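Local coordinates for cell envelope-related transcriptional attenuator domain-containing protein (Eubacterium siraeum, PDB 4OBM), which is of uncharacterised function but belongs to the LytR-CpsA-Psr family, whose members are associated with the bacterial cell envelope, at residues 95-100 / 201-206; 55-60 / 230-235; 179-184 / 218-223; 118-123 / 149-154. All blocks are in the same frame, centred on the assembly; numbering follows the deposited sequence.

Contact 1 of 4, residues 95-100 / 201-206; sequences NKYIRF and NTNIEQ
Thr-202 OG1 is gripped from two directions: it donates to Tyr-97 O at 2.7 Å and accepts from the backbone N of Ile-204 at 3.1 Å, the second bond closing an ST turn. This turn ends the short antiparallel pairing of 201-202 with strand 94-100, at one margin of the six-stranded mixed sheet. Ile-98 faces Thr-202 as a non-hydrogen-bonded pair. Arg-99 and Asn-201 form the hydrogen-bonded pair: Arg-99 N meets Asn-201 O almost straight (176°), while the return bond is weak and a water that donates to Arg-99 O lies beside it.

Beyond Thr-202 the chain leaves the strand, and the amide of Asn-203 stands in for backbone pairing. Its OD1 takes the N-H of Tyr-97 at 2.9 Å in the carbonyl plane, and its ND2 gives a nearly linear bond to Asn-95 O, also 2.9 Å. With CG lodged between the backbone N and the carbonyl carbon (chi1 63°), the amide lies stacked over one face of the Tyr-97 ring, the two planes 24° apart. Replacing Asn-203 by alanine removes both amide bonds and would probably leave Tyr-97 N and Asn-95 O without these mates and the ring without its stacked cover. Ile-204 sends CD1 against Ile-98 CG1 on the apolar side, where helix 186-199 also packs. Arg-99 directs its guanidinium to a salt bridge with Glu-79. Lys-96, bent at chi2, passes CD by the Asn-203 amide and ends with NZ bonded to Asn-203 O at 2.8 Å.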
# COMPACT_ATOMS: atom_id res chain seq x y z
N ASN A 95 -11.64 6.13 -0.52
CA ASN A 95 -12.76 5.80 -1.40
C ASN A 95 -12.29 4.91 -2.55
O ASN A 95 -13.06 4.11 -3.07
CB ASN A 95 -13.42 7.08 -1.97
CG ASN A 95 -13.64 8.22 -1.00
OD1 ASN A 95 -13.22 9.36 -1.24
ND2 ASN A 95 -14.35 7.97 0.10
N LYS A 96 -11.02 5.10 -2.97
CA LYS A 96 -10.45 4.38 -4.09
C LYS A 96 -9.66 3.17 -3.67
O LYS A 96 -9.06 3.12 -2.58
CB LYS A 96 -9.59 5.30 -4.98
CG LYS A 96 -10.35 6.47 -5.63
CD LYS A 96 -11.65 6.05 -6.36
CE LYS A 96 -12.36 7.25 -6.93
NZ LYS A 96 -13.43 6.86 -7.87
N TYR A 97 -9.71 2.16 -4.52
CA TYR A 97 -9.01 0.91 -4.26
C TYR A 97 -8.47 0.29 -5.53
O TYR A 97 -8.98 0.60 -6.61
CB TYR A 97 -9.95 -0.10 -3.55
CG TYR A 97 -11.16 -0.50 -4.37
CD1 TYR A 97 -11.08 -1.52 -5.32
CD2 TYR A 97 -12.39 0.11 -4.17
CE1 TYR A 97 -12.17 -1.86 -6.10
CE2 TYR A 97 -13.50 -0.25 -4.93
CZ TYR A 97 -13.39 -1.25 -5.88
OH TYR A 97 -14.50 -1.59 -6.62
N ILE A 98 -7.50 -0.63 -5.40
CA ILE A 98 -6.98 -1.45 -6.49
C ILE A 98 -6.92 -2.90 -5.99
O ILE A 98 -6.21 -3.18 -5.03
CB ILE A 98 -5.58 -1.01 -7.07
CG1 ILE A 98 -5.53 0.48 -7.46
CG2 ILE A 98 -5.18 -1.93 -8.27
CD1 ILE A 98 -4.12 1.01 -7.60
N ARG A 99 -7.63 -3.81 -6.64
CA ARG A 99 -7.48 -5.22 -6.28
C ARG A 99 -6.61 -5.85 -7.33
O ARG A 99 -7.02 -5.96 -8.49
CB ARG A 99 -8.82 -5.97 -6.12
CG ARG A 99 -8.60 -7.48 -5.92
CD ARG A 99 -9.86 -8.29 -6.10
NE ARG A 99 -10.85 -7.89 -5.10
CZ ARG A 99 -11.97 -8.53 -4.84
NH1 ARG A 99 -12.27 -9.65 -5.49
NH2 ARG A 99 -12.80 -8.07 -3.92
N PHE A 100 -5.40 -6.23 -6.93
CA PHE A 100 -4.45 -6.90 -7.80
C PHE A 100 -4.70 -8.38 -7.78
O PHE A 100 -5.31 -8.87 -6.84
CB PHE A 100 -3.00 -6.63 -7.34
CG PHE A 100 -2.51 -5.22 -7.55
CD1 PHE A 100 -2.06 -4.80 -8.80
CD2 PHE A 100 -2.46 -4.32 -6.49
CE1 PHE A 100 -1.61 -3.49 -8.99
CE2 PHE A 100 -2.01 -3.01 -6.68
CZ PHE A 100 -1.59 -2.61 -7.93
N ASN A 201 -8.73 -4.63 -11.23
CA ASN A 201 -10.04 -4.41 -10.63
C ASN A 201 -9.91 -3.13 -9.78
O ASN A 201 -9.34 -3.16 -8.70
CB ASN A 201 -10.45 -5.63 -9.79
CG ASN A 201 -11.85 -5.58 -9.21
OD1 ASN A 201 -12.49 -4.53 -9.10
ND2 ASN A 201 -12.34 -6.73 -8.81
N THR A 202 -10.38 -1.98 -10.30
CA THR A 202 -10.23 -0.72 -9.59
C THR A 202 -11.40 0.24 -9.84
O THR A 202 -12.11 0.08 -10.84
CB THR A 202 -8.85 -0.06 -9.96
OG1 THR A 202 -8.68 1.15 -9.22
CG2 THR A 202 -8.69 0.23 -11.46
N ASN A 203 -11.59 1.24 -8.95
CA ASN A 203 -12.61 2.26 -9.15
C ASN A 203 -11.91 3.61 -9.38
O ASN A 203 -12.55 4.67 -9.30
CB ASN A 203 -13.61 2.31 -7.99
CG ASN A 203 -12.99 2.69 -6.67
OD1 ASN A 203 -11.79 2.51 -6.44
ND2 ASN A 203 -13.80 3.20 -5.77
N ILE A 204 -10.59 3.55 -9.64
CA ILE A 204 -9.76 4.73 -9.95
C ILE A 204 -10.08 5.11 -11.40
O ILE A 204 -9.91 4.30 -12.31
CB ILE A 204 -8.23 4.50 -9.69
CG1 ILE A 204 -7.92 4.41 -8.19
CG2 ILE A 204 -7.35 5.57 -10.38
CD1 ILE A 204 -6.47 4.19 -7.84
N GLU A 205 -10.53 6.33 -11.60
CA GLU A 205 -10.82 6.81 -12.94
C GLU A 205 -9.69 7.72 -13.39
O GLU A 205 -8.89 8.15 -12.55
CB GLU A 205 -12.20 7.53 -13.01
CG GLU A 205 -13.41 6.64 -12.76
CD GLU A 205 -13.50 5.33 -13.52
OE1 GLU A 205 -13.20 5.30 -14.74
OE2 GLU A 205 -13.90 4.32 -12.89
N GLN A 206 -9.62 8.01 -14.70
CA GLN A 206 -8.61 8.88 -15.30
C GLN A 206 -8.63 10.28 -14.66
O GLN A 206 -7.57 10.87 -14.44
CB GLN A 206 -8.83 8.96 -16.82
CG GLN A 206 -7.78 9.74 -17.60
CD GLN A 206 -6.43 9.08 -17.54
OE1 GLN A 206 -6.29 7.88 -17.82
NE2 GLN A 206 -5.42 9.85 -17.17
O HOH W 1 -6.23 -6.95 -10.84

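Contact 2 of 4, residues 55-60 / 230-235; sequences LMPYLP and FYIPYG
Pro-233 is wedged against Met-56, Pro-57 and Tyr-58, and this is where the two segments pack most closely. Its CG sits over one face of the Tyr-58 ring, 3.9 Å from the ring centroid and 27° off the normal, a CH-pi contact displaced toward CE2. The same CG meets the selenomethionine methyl, Met-56 CE, at 3.5 Å, tighter than usual for two carbons. That methyl arrives through the bend at chi3 (70°) and also lies at the edge of the Tyr-231 ring, near its plane. Pro-233 CD approaches Pro-57 O at 3.1 Å.

The segments run roughly parallel, 23° apart, and continue the edge of the mixed sheet: strand 52-58 pairs with 228-230 through a parallel bridge between Leu-55 and Phe-230. The last backbone hydrogen bond of this bridge runs from Tyr-231 N to Leu-55 O at 3.1 Å, joined by a CA-H...O contact from Phe-230 CA to the same oxygen. Residues 231-234 then part from the strand, and side chains take over.

The Phe-230 end is looser. Of its side chain, CB stays near Leu-55, the two CB atoms 4.2 Å apart, while the exposed ring leads away toward helix 164-181. Ile-232 CD1 reaches back across Pro-57 CG at 3.6 Å. On the other flank helix 246-256 closes over Met-56 and Tyr-58, and Tyr-231 OH bonds to Ser-248.

Pro-57 and Pro-233 have no amide hydrogen to give, which implies that this margin of the sheet is held beyond Tyr-231 by apolar and CH-pi contacts in place of a continued ladder.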
# COMPACT_ATOMS: atom_id res chain seq x y z
N LEU A 55 2.47 3.73 4.07
CA LEU A 55 1.83 2.43 3.86
C LEU A 55 1.37 1.86 5.18
O LEU A 55 2.08 1.99 6.16
CB LEU A 55 2.77 1.43 3.16
CG LEU A 55 3.42 1.86 1.84
CD1 LEU A 55 4.73 1.12 1.63
CD2 LEU A 55 2.49 1.61 0.66
N MSE A 56 0.19 1.24 5.20
CA MSE A 56 -0.37 0.58 6.39
C MSE A 56 -0.90 -0.77 6.01
O MSE A 56 -2.00 -0.83 5.47
CB MSE A 56 -1.48 1.40 7.07
CG MSE A 56 -0.90 2.40 8.01
SE MSE A 56 -2.22 3.40 8.93
CE MSE A 56 -2.93 2.13 10.05
N PRO A 57 -0.17 -1.86 6.32
CA PRO A 57 -0.68 -3.18 5.99
C PRO A 57 -1.55 -3.74 7.13
O PRO A 57 -1.46 -3.29 8.27
CB PRO A 57 0.60 -4.00 5.79
CG PRO A 57 1.57 -3.38 6.74
CD PRO A 57 1.14 -1.95 7.00
N TYR A 58 -2.41 -4.68 6.80
CA TYR A 58 -3.35 -5.32 7.72
C TYR A 58 -3.40 -6.79 7.43
O TYR A 58 -3.44 -7.15 6.26
CB TYR A 58 -4.77 -4.72 7.53
CG TYR A 58 -4.88 -3.26 7.91
CD1 TYR A 58 -4.63 -2.26 6.98
CD2 TYR A 58 -5.32 -2.88 9.18
CE1 TYR A 58 -4.70 -0.91 7.34
CE2 TYR A 58 -5.44 -1.54 9.53
CZ TYR A 58 -5.11 -0.56 8.61
OH TYR A 58 -5.30 0.76 8.93
N LEU A 59 -3.47 -7.64 8.48
CA LEU A 59 -3.58 -9.09 8.30
C LEU A 59 -4.96 -9.42 7.76
O LEU A 59 -5.89 -8.69 8.08
CB LEU A 59 -3.32 -9.86 9.62
CG LEU A 59 -1.88 -10.03 10.09
CD1 LEU A 59 -1.86 -10.60 11.52
CD2 LEU A 59 -1.07 -10.92 9.15
N PRO A 60 -5.13 -10.47 6.93
CA PRO A 60 -6.48 -10.79 6.43
C PRO A 60 -7.48 -11.11 7.54
O PRO A 60 -8.69 -10.83 7.40
CB PRO A 60 -6.26 -12.01 5.53
CG PRO A 60 -4.97 -12.57 5.97
CD PRO A 60 -4.13 -11.43 6.42
N PHE A 230 5.98 3.83 6.78
CA PHE A 230 4.97 2.84 7.08
C PHE A 230 4.72 2.78 8.57
O PHE A 230 5.61 3.06 9.37
CB PHE A 230 5.32 1.44 6.51
CG PHE A 230 6.47 0.70 7.15
CD1 PHE A 230 6.30 -0.02 8.32
CD2 PHE A 230 7.71 0.63 6.52
CE1 PHE A 230 7.36 -0.73 8.90
CE2 PHE A 230 8.77 -0.07 7.09
CZ PHE A 230 8.59 -0.76 8.27
N TYR A 231 3.49 2.42 8.91
CA TYR A 231 3.01 2.15 10.26
C TYR A 231 2.40 0.73 10.25
O TYR A 231 1.69 0.38 9.30
CB TYR A 231 2.00 3.20 10.75
CG TYR A 231 1.48 2.84 12.12
CD1 TYR A 231 2.29 2.98 13.25
CD2 TYR A 231 0.25 2.22 12.28
CE1 TYR A 231 1.87 2.53 14.50
CE2 TYR A 231 -0.18 1.77 13.53
CZ TYR A 231 0.63 1.93 14.63
OH TYR A 231 0.23 1.52 15.87
N ILE A 232 2.68 -0.07 11.29
CA ILE A 232 2.13 -1.43 11.35
C ILE A 232 1.06 -1.50 12.46
O ILE A 232 1.38 -1.54 13.64
CB ILE A 232 3.21 -2.54 11.50
CG1 ILE A 232 4.42 -2.33 10.53
CG2 ILE A 232 2.60 -3.96 11.40
CD1 ILE A 232 4.31 -2.95 9.10
N PRO A 233 -0.23 -1.55 12.06
CA PRO A 233 -1.32 -1.71 13.05
C PRO A 233 -1.14 -3.00 13.87
O PRO A 233 -0.98 -4.09 13.31
CB PRO A 233 -2.59 -1.72 12.19
CG PRO A 233 -2.18 -1.15 10.87
CD PRO A 233 -0.76 -1.53 10.68
N TYR A 234 -1.10 -2.86 15.20
CA TYR A 234 -0.84 -4.02 16.06
C TYR A 234 -2.07 -4.44 16.86
O TYR A 234 -2.99 -3.65 17.06
CB TYR A 234 0.35 -3.75 17.01
CG TYR A 234 0.11 -2.64 18.01
CD1 TYR A 234 -0.51 -2.89 19.23
CD2 TYR A 234 0.52 -1.33 17.74
CE1 TYR A 234 -0.75 -1.87 20.15
CE2 TYR A 234 0.32 -0.31 18.67
CZ TYR A 234 -0.32 -0.58 19.87
OH TYR A 234 -0.54 0.43 20.77
N GLY A 235 -2.05 -5.67 17.35
CA GLY A 235 -3.16 -6.20 18.13
C GLY A 235 -2.87 -7.49 18.85
O GLY A 235 -1.74 -7.75 19.27

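Contact 3 of 4, residues 179-184 / 218-223; sequences QNFIGT and YTLSQN
Leu-220 is the residue most buried here, its side chain inserted beneath the turn at the C-terminal end of helix 164-181. Its CD1 and CB both come within 3.3 Å of Phe-181 O, and CD2 lies 3.9 Å from Phe-181 CB. The CD1 methyl also stands at the edge of the Phe-181 ring, near its plane, and touches Thr-184 OG1 at 3.7 Å.

Phe-181 O itself is held by Thr-184, which donates from N (3.1 Å) and from OG1 (2.7 Å). The first bond closes a type II beta turn from Phe-181 to Thr-184; the hydroxyl adds a second grip, OG1 lying between the backbone N and the carbonyl carbon (chi1 52°). Ile-182 lays CG2 beside Leu-220 O at 3.6 Å, and its backbone carries the chain into Gly-183. There a side chain would jam against the preceding carbonyl, and Gly-183 N donates to Leu-220 O at 2.8 Å, from well above the carbonyl plane. Leu-220 therefore meets the turn with its backbone oxygen as well as with its two methyls. With an alanine in place of Leu-220, both methyls would be gone and a gap would probably open under Phe-181 and Thr-184, although the Gly-183 bond could persist.

The contact thus joins the C-terminal ends of helices 164-181 and 213-220 at the surface. Phe-181 is backed by Val-112 of helix 102-112 and by Leu-189 and Tyr-192 of helix 186-199, while Val-227, just before strand 228-230, touches both Ile-182 and Leu-220.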
# COMPACT_ATOMS: atom_id res chain seq x y z
N GLN A 179 13.02 2.99 -5.12
CA GLN A 179 14.02 2.67 -6.15
C GLN A 179 13.54 2.88 -7.58
O GLN A 179 14.39 3.05 -8.47
CB GLN A 179 14.49 1.23 -6.00
CG GLN A 179 15.34 1.00 -4.76
CD GLN A 179 15.43 -0.45 -4.42
OE1 GLN A 179 15.44 -1.32 -5.30
NE2 GLN A 179 15.55 -0.75 -3.13
N ASN A 180 12.22 2.86 -7.82
CA ASN A 180 11.70 2.95 -9.19
C ASN A 180 10.76 4.12 -9.45
O ASN A 180 10.38 4.29 -10.61
CB ASN A 180 10.96 1.68 -9.54
CG ASN A 180 11.82 0.46 -9.57
OD1 ASN A 180 12.66 0.29 -10.47
ND2 ASN A 180 11.62 -0.41 -8.60
N PHE A 181 10.32 4.87 -8.43
CA PHE A 181 9.39 5.98 -8.69
C PHE A 181 10.04 7.33 -8.47
O PHE A 181 9.59 8.30 -9.07
CB PHE A 181 8.10 5.89 -7.86
CG PHE A 181 7.12 4.86 -8.34
CD1 PHE A 181 7.32 3.51 -8.08
CD2 PHE A 181 5.97 5.24 -9.03
CE1 PHE A 181 6.40 2.55 -8.52
CE2 PHE A 181 5.05 4.28 -9.45
CZ PHE A 181 5.27 2.95 -9.20
N ILE A 182 11.09 7.40 -7.62
CA ILE A 182 11.79 8.66 -7.40
C ILE A 182 12.49 9.01 -8.71
O ILE A 182 13.19 8.18 -9.28
CB ILE A 182 12.76 8.62 -6.17
CG1 ILE A 182 11.96 8.41 -4.85
CG2 ILE A 182 13.64 9.89 -6.09
CD1 ILE A 182 12.78 8.04 -3.58
N GLY A 183 12.19 10.20 -9.23
CA GLY A 183 12.76 10.69 -10.48
C GLY A 183 11.98 10.31 -11.73
O GLY A 183 12.42 10.67 -12.83
N THR A 184 10.83 9.59 -11.59
CA THR A 184 10.03 9.23 -12.77
C THR A 184 9.28 10.45 -13.30
O THR A 184 9.03 11.41 -12.55
CB THR A 184 9.07 8.05 -12.54
OG1 THR A 184 8.26 8.25 -11.40
CG2 THR A 184 9.79 6.72 -12.47
N TYR A 218 5.75 16.08 -8.62
CA TYR A 218 6.45 17.04 -7.79
C TYR A 218 7.22 16.33 -6.69
O TYR A 218 8.41 16.58 -6.55
CB TYR A 218 5.51 18.09 -7.17
CG TYR A 218 6.21 19.01 -6.18
CD1 TYR A 218 6.41 18.62 -4.86
CD2 TYR A 218 6.66 20.27 -6.56
CE1 TYR A 218 7.10 19.43 -3.96
CE2 TYR A 218 7.34 21.09 -5.66
CZ TYR A 218 7.55 20.67 -4.36
OH TYR A 218 8.18 21.49 -3.46
N THR A 219 6.53 15.49 -5.88
CA THR A 219 7.07 14.75 -4.73
C THR A 219 8.22 13.81 -5.13
O THR A 219 9.21 13.71 -4.39
CB THR A 219 5.93 14.00 -4.00
OG1 THR A 219 5.22 14.95 -3.20
CG2 THR A 219 6.41 12.87 -3.10
N LEU A 220 8.08 13.11 -6.26
CA LEU A 220 9.09 12.15 -6.74
C LEU A 220 10.28 12.85 -7.42
O LEU A 220 11.35 12.24 -7.53
CB LEU A 220 8.45 11.14 -7.71
CG LEU A 220 7.30 10.29 -7.19
CD1 LEU A 220 6.63 9.56 -8.35
CD2 LEU A 220 7.75 9.31 -6.11
N SER A 221 10.10 14.10 -7.88
CA SER A 221 11.16 14.90 -8.51
C SER A 221 12.03 15.63 -7.45
O SER A 221 12.97 16.36 -7.81
CB SER A 221 10.55 15.91 -9.49
OG SER A 221 9.86 16.93 -8.79
N GLN A 222 11.74 15.42 -6.15
CA GLN A 222 12.52 16.01 -5.06
C GLN A 222 13.80 15.19 -4.85
O GLN A 222 13.85 14.01 -5.20
CB GLN A 222 11.69 16.11 -3.75
CG GLN A 222 10.40 16.94 -3.86
CD GLN A 222 10.63 18.37 -4.29
OE1 GLN A 222 11.24 19.17 -3.56
NE2 GLN A 222 10.17 18.73 -5.48
N ASN A 223 14.84 15.83 -4.31
CA ASN A 223 16.13 15.20 -4.07
C ASN A 223 16.06 14.35 -2.79
O ASN A 223 16.67 14.69 -1.78
CB ASN A 223 17.24 16.27 -3.97
CG ASN A 223 18.64 15.72 -4.14
OD1 ASN A 223 18.92 14.87 -5.01
ND2 ASN A 223 19.57 16.23 -3.34

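Contact 4 of 4, residues 118-123 / 149-154; sequences TVPSEI and YAYLTL
The Tyr-151 ring is met obliquely by two aliphatic side chains, Ile-123 and Val-119. Ile-123 crosses it at about a right angle and brings CD1 to within 3.7 Å of Tyr-151 CE1. Val-119 and Tyr-151 reach toward each other from opposite directions, Val-119 CG2 lying 4.0 Å from Tyr-151 CZ and 3.9 Å from Tyr-151 OH. Pro-120 CD adds a further carbon beside that oxygen, at 4.0 Å. The Phe-143 ring from strand 141-143 also meets the tyrosine, their planes at about 20°, and Leu-168 of helix 164-181 touches it.

No hydrogen bond crosses between the segments, and the nearest CA atoms, those of Ile-123 and Tyr-151, are 9.3 Å apart; the junction is made by side chains that span this distance. It joins the end of helix 145-152 to the end of strand 115-119, the link after it and the start of strand 123-127, within the LytR-CpsA-Psr family region. Tyr-151 gets across because CG is anti to the backbone N (chi1 -173°), carrying the ring out from the helix toward Val-119.

Leu-154, just past the helix, supplies a second point of contact: its CD1 meets Ile-123 CG2 tip to tip at 3.8 Å. The isoleucine therefore divides its two branches, CD1 going to the tyrosine and CG2 to the leucine. Ile-136 of strand 132-139 packs against Val-119, Tyr-151 and Leu-154. At the helix end Thr-153 OG1 donates back to Tyr-149 O at 2.9 Å, from above the carbonyl plane.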
# COMPACT_ATOMS: atom_id res chain seq x y z
N THR A 118 17.59 -6.66 0.82
CA THR A 118 18.49 -7.41 1.69
C THR A 118 17.65 -8.47 2.42
O THR A 118 16.84 -8.14 3.28
CB THR A 118 19.24 -6.47 2.66
OG1 THR A 118 20.00 -5.55 1.89
CG2 THR A 118 20.18 -7.24 3.60
N VAL A 119 17.87 -9.75 2.06
CA VAL A 119 17.22 -10.89 2.71
C VAL A 119 18.04 -11.19 4.00
O VAL A 119 19.25 -11.46 3.90
CB VAL A 119 17.06 -12.11 1.75
CG1 VAL A 119 16.39 -13.28 2.45
CG2 VAL A 119 16.26 -11.72 0.51
N PRO A 120 17.41 -11.04 5.20
CA PRO A 120 18.17 -11.20 6.46
C PRO A 120 18.74 -12.60 6.69
O PRO A 120 19.85 -12.72 7.22
CB PRO A 120 17.16 -10.82 7.55
CG PRO A 120 15.82 -11.00 6.92
CD PRO A 120 16.01 -10.65 5.46
N SER A 121 18.00 -13.66 6.30
CA SER A 121 18.45 -15.04 6.44
C SER A 121 17.82 -15.91 5.34
O SER A 121 16.74 -15.57 4.85
CB SER A 121 18.13 -15.59 7.82
OG SER A 121 16.73 -15.67 8.03
N GLU A 122 18.51 -16.99 4.93
CA GLU A 122 18.02 -17.87 3.86
C GLU A 122 16.64 -18.48 4.19
O GLU A 122 16.41 -18.95 5.31
CB GLU A 122 19.02 -19.00 3.57
CG GLU A 122 18.67 -19.76 2.30
CD GLU A 122 19.04 -21.23 2.20
OE1 GLU A 122 18.91 -21.96 3.21
OE2 GLU A 122 19.34 -21.66 1.07
N ILE A 123 15.74 -18.48 3.19
CA ILE A 123 14.41 -19.09 3.28
C ILE A 123 14.38 -20.32 2.37
O ILE A 123 14.78 -20.24 1.21
CB ILE A 123 13.27 -18.07 2.93
CG1 ILE A 123 13.35 -16.79 3.81
CG2 ILE A 123 11.88 -18.73 3.04
CD1 ILE A 123 12.87 -15.54 3.13
N TYR A 149 7.30 -11.17 -6.38
CA TYR A 149 5.95 -11.66 -6.05
C TYR A 149 6.04 -12.86 -5.06
O TYR A 149 5.38 -12.81 -4.02
CB TYR A 149 5.15 -12.05 -7.32
CG TYR A 149 3.71 -12.38 -7.01
CD1 TYR A 149 2.75 -11.38 -6.94
CD2 TYR A 149 3.34 -13.68 -6.65
CE1 TYR A 149 1.44 -11.66 -6.54
CE2 TYR A 149 2.04 -13.96 -6.22
CZ TYR A 149 1.10 -12.95 -6.16
OH TYR A 149 -0.19 -13.23 -5.80
N ALA A 150 6.85 -13.90 -5.37
CA ALA A 150 7.03 -15.10 -4.53
C ALA A 150 7.54 -14.75 -3.11
O ALA A 150 7.04 -15.30 -2.13
CB ALA A 150 7.99 -16.07 -5.20
N TYR A 151 8.50 -13.83 -3.01
CA TYR A 151 9.04 -13.35 -1.72
C TYR A 151 7.94 -12.68 -0.89
O TYR A 151 7.80 -12.95 0.30
CB TYR A 151 10.23 -12.37 -1.95
CG TYR A 151 10.99 -11.92 -0.71
CD1 TYR A 151 11.14 -12.77 0.39
CD2 TYR A 151 11.62 -10.68 -0.67
CE1 TYR A 151 11.87 -12.38 1.51
CE2 TYR A 151 12.36 -10.28 0.45
CZ TYR A 151 12.47 -11.13 1.54
OH TYR A 151 13.18 -10.75 2.66
N LEU A 152 7.16 -11.81 -1.52
CA LEU A 152 6.12 -10.99 -0.92
C LEU A 152 4.91 -11.80 -0.41
O LEU A 152 4.25 -11.36 0.54
CB LEU A 152 5.67 -9.99 -1.99
CG LEU A 152 5.02 -8.68 -1.52
CD1 LEU A 152 6.01 -7.81 -0.74
CD2 LEU A 152 4.44 -7.91 -2.71
N THR A 153 4.63 -12.95 -1.05
CA THR A 153 3.46 -13.77 -0.77
C THR A 153 3.77 -15.13 -0.09
O THR A 153 2.87 -15.99 -0.09
CB THR A 153 2.67 -14.00 -2.08
OG1 THR A 153 3.47 -14.72 -3.00
CG2 THR A 153 2.21 -12.70 -2.71
N LEU A 154 4.96 -15.33 0.52
CA LEU A 154 5.27 -16.58 1.22
C LEU A 154 4.29 -16.82 2.37
O LEU A 154 4.10 -15.94 3.22
CB LEU A 154 6.70 -16.62 1.76
CG LEU A 154 7.82 -16.96 0.81
CD1 LEU A 154 9.14 -16.61 1.44
CD2 LEU A 154 7.78 -18.43 0.39

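How the contacts relate
Contacts 1 and 2 lie at the two margins of one mixed sheet, their centres about 20 Å apart on opposite sides of the chain's centre: 201-202 borders strand 94-100, and 228-230 borders strand 52-58. Contacts 3 and 4 lie off this sheet, with centres about 26 Å apart. Helix 164-181 connects several sites: it ends in contact 3, touches Leu-55, Pro-57 and Phe-230 of contact 2, and packs on Pro-120 and Tyr-151 of contact 4. No two contacts touch, the closest approaches, about 7 Å between nearest atoms, being those of contact 4 with contacts 1 and 3. Bound pentaethylene glycol, probably from crystallisation, is found near contacts 1, 2 and 3, about 4 Å from the Phe-181 side chain and about 5 Å from those of Pro-57 and Ile-98.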